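Local coordinates for DUF5751 domain-containing protein (PDB 2RBG) that is of unknown function but folds as a parallel five-stranded sheet flanked by helices, at residues A[10-14]-A[15-19]. Numbering follows the deposited sequence.
Sequences ISVNN and DNFEN
V12 and F17 meet just past the end of a strand, where the chain turns from strand 6-11 into helix 17-31. CG2 of V12 comes obliquely onto the F17 ring, 3.6 Å from CE1, while CB of V12 lies 3.8 Å from CB of N16. A compact beta-branched valine suits this buried spot, offering one methyl to the ring of F17; F17 CG lies anti to its carbonyl carbon and beside its backbone N (chi1 -77°), and the ring reaches back toward 12-14, with the N13 carbonyl oxygen over one face, offset toward the rim. That oxygen accepts a bond from N16 N (2.9 Å), the donor standing well above the carbonyl plane; the next bond, F17 N to N14 O, is weak. Replacing F17 with an alanine would probably leave CG2 of V12 without its apolar partner and a gap beside L49 and L52. The solvent side is looser: N14 rests OD1 against the ring edge, 3.4 Å from CE2, the carboxylate of D15, suited to the exposed side, brings OD1 within 3.4 Å of N13 CB, and a water links N14 O to E18 N. N16 turns its amide to D95, which also accepts N13 N. The turn thus joins strand and helix in a beta-alpha-beta unit, F17 also touching V40 of strand 35-41 and helix 46-52.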
ATOM      1  N   ILE A  10      11.882   8.752   4.156  1.00  7.53           N
ATOM      2  CA  ILE A  10      10.954   8.491   5.244  1.00  7.34           C
ATOM      3  C   ILE A  10      10.750   9.691   6.150  1.00  8.82           C
ATOM      4  O   ILE A  10      11.693  10.402   6.495  1.00 10.17           O
ATOM      5  CB  ILE A  10      11.414   7.291   6.115  1.00  8.96           C
ATOM      6  CG1 ILE A  10      10.461   7.114   7.304  1.00  7.62           C
ATOM      7  CG2 ILE A  10      12.848   7.515   6.606  1.00  9.63           C
ATOM      8  CD1 ILE A  10      10.661   5.804   8.075  1.00 11.33           C
ATOM      9  N   SER A  11       9.493   9.920   6.510  1.00  8.33           N
ATOM     10  CA  SER A  11       9.136  10.995   7.416  1.00 10.47           C
ATOM     11  C   SER A  11       8.003  10.473   8.291  1.00  9.11           C
ATOM     12  O   SER A  11       6.869  10.336   7.839  1.00 11.58           O
ATOM     13  CB  SER A  11       8.678  12.234   6.649  1.00 13.19           C
ATOM     14  OG  SER A  11       8.436  13.302   7.549  1.00 19.72           O
ATOM     15  N   VAL A  12       8.334  10.157   9.537  1.00 11.21           N
ATOM     16  CA  VAL A  12       7.359   9.647  10.493  1.00 11.41           C
ATOM     17  C   VAL A  12       7.659  10.202  11.875  1.00 15.63           C
ATOM     18  O   VAL A  12       8.735  10.751  12.111  1.00 16.75           O
ATOM     19  CB  VAL A  12       7.402   8.099  10.594  1.00 11.30           C
ATOM     20  CG1 VAL A  12       7.002   7.475   9.268  1.00  8.11           C
ATOM     21  CG2 VAL A  12       8.797   7.638  11.008  1.00 12.03           C
ATOM     22  N   ASN A  13       6.698  10.060  12.783  1.00 17.25           N
ATOM     23  CA  ASN A  13       6.875  10.510  14.156  1.00 20.47           C
ATOM     24  C   ASN A  13       7.875   9.546  14.791  1.00 19.38           C
ATOM     25  O   ASN A  13       8.019   8.412  14.334  1.00 18.17           O
ATOM     26  CB  ASN A  13       5.539  10.462  14.904  1.00 23.13           C
ATOM     27  CG  ASN A  13       4.529  11.450  14.353  1.00 31.36           C
ATOM     28  OD1 ASN A  13       4.766  12.660  14.346  1.00 36.96           O
ATOM     29  ND2 ASN A  13       3.391  10.939  13.891  1.00 34.18           N
ATOM     30  N   ASN A  14       8.560   9.990  15.838  1.00 18.03           N
ATOM     31  CA  ASN A  14       9.562   9.157  16.499  1.00 19.51           C
ATOM     32  C   ASN A  14       9.089   7.772  16.934  1.00 20.09           C
ATOM     33  O   ASN A  14       9.849   6.808  16.868  1.00 20.91           O
ATOM     34  CB  ASN A  14      10.137   9.879  17.721  1.00 20.73           C
ATOM     35  CG  ASN A  14      10.744  11.217  17.373  1.00 23.53           C
ATOM     36  OD1 ASN A  14      11.281  11.403  16.283  1.00 22.26           O
ATOM     37  ND2 ASN A  14      10.677  12.158  18.308  1.00 26.38           N
ATOM     38  N   ASP A  15       7.842   7.668  17.378  1.00 20.00           N
ATOM     39  CA  ASP A  15       7.316   6.388  17.840  1.00 23.11           C
ATOM     40  C   ASP A  15       7.140   5.367  16.717  1.00 20.27           C
ATOM     41  O   ASP A  15       6.911   4.190  16.980  1.00 21.58           O
ATOM     42  CB  ASP A  15       5.978   6.595  18.557  1.00 23.65           C
ATOM     43  CG  ASP A  15       4.838   6.864  17.597  1.00 33.42           C
ATOM     44  OD1 ASP A  15       5.038   7.629  16.630  1.00 37.24           O
ATOM     45  OD2 ASP A  15       3.734   6.317  17.813  1.00 40.07           O
ATOM     46  N   ASN A  16       7.254   5.818  15.471  1.00 17.28           N
ATOM     47  CA  ASN A  16       7.088   4.931  14.323  1.00 16.22           C
ATOM     48  C   ASN A  16       8.377   4.429  13.673  1.00 17.13           C
ATOM     49  O   ASN A  16       8.324   3.564  12.801  1.00 15.71           O
ATOM     50  CB  ASN A  16       6.239   5.612  13.242  1.00 18.31           C
ATOM     51  CG  ASN A  16       4.750   5.463  13.482  1.00 21.25           C
ATOM     52  OD1 ASN A  16       4.270   4.379  13.812  1.00 23.56           O
ATOM     53  ND2 ASN A  16       4.010   6.549  13.295  1.00 19.07           N
ATOM     54  N   PHE A  17       9.527   4.948  14.087  1.00 14.63           N
ATOM     55  CA  PHE A  17      10.787   4.526  13.475  1.00 14.77           C
ATOM     56  C   PHE A  17      11.064   3.028  13.505  1.00 14.87           C
ATOM     57  O   PHE A  17      11.400   2.437  12.481  1.00  9.25           O
ATOM     58  CB  PHE A  17      11.973   5.272  14.099  1.00 12.16           C
ATOM     59  CG  PHE A  17      12.120   6.685  13.616  1.00 11.38           C
ATOM     60  CD1 PHE A  17      12.161   6.966  12.253  1.00 13.83           C
ATOM     61  CD2 PHE A  17      12.216   7.738  14.522  1.00 14.52           C
ATOM     62  CE1 PHE A  17      12.294   8.277  11.797  1.00 14.54           C
ATOM     63  CE2 PHE A  17      12.349   9.049  14.076  1.00 14.67           C
ATOM     64  CZ  PHE A  17      12.389   9.321  12.713  1.00 14.46           C
ATOM     65  N   GLU A  18      10.928   2.406  14.671  1.00 16.23           N
ATOM     66  CA  GLU A  18      11.193   0.979  14.772  1.00 16.73           C
ATOM     67  C   GLU A  18      10.359   0.158  13.794  1.00 16.00           C
ATOM     68  O   GLU A  18      10.899  -0.666  13.057  1.00 16.65           O
ATOM     69  CB  GLU A  18      10.958   0.496  16.207  1.00 23.36           C
ATOM     70  CG  GLU A  18      11.976   1.046  17.195  1.00 30.35           C
ATOM     71  CD  GLU A  18      11.780   0.524  18.605  1.00 37.35           C
ATOM     72  OE1 GLU A  18      11.845  -0.708  18.805  1.00 37.02           O
ATOM     73  OE2 GLU A  18      11.565   1.351  19.515  1.00 40.39           O
ATOM     74  N   ASN A  19       9.051   0.393  13.775  1.00 16.87           N
ATOM     75  CA  ASN A  19       8.166  -0.348  12.881  1.00 15.97           C
ATOM     76  C   ASN A  19       8.434  -0.064  11.407  1.00 15.31           C
ATOM     77  O   ASN A  19       8.460  -0.985  10.586  1.00 13.61           O
ATOM     78  CB  ASN A  19       6.697  -0.042  13.192  1.00 19.94           C
ATOM     79  CG  ASN A  19       6.278  -0.524  14.567  1.00 26.59           C
ATOM     80  OD1 ASN A  19       6.628  -1.627  14.986  1.00 28.74           O
ATOM     81  ND2 ASN A  19       5.507   0.297  15.272  1.00 31.96           N
TER
HETATM   82  O   HOH W   1      10.313   4.210  17.117  1.00 26.42           O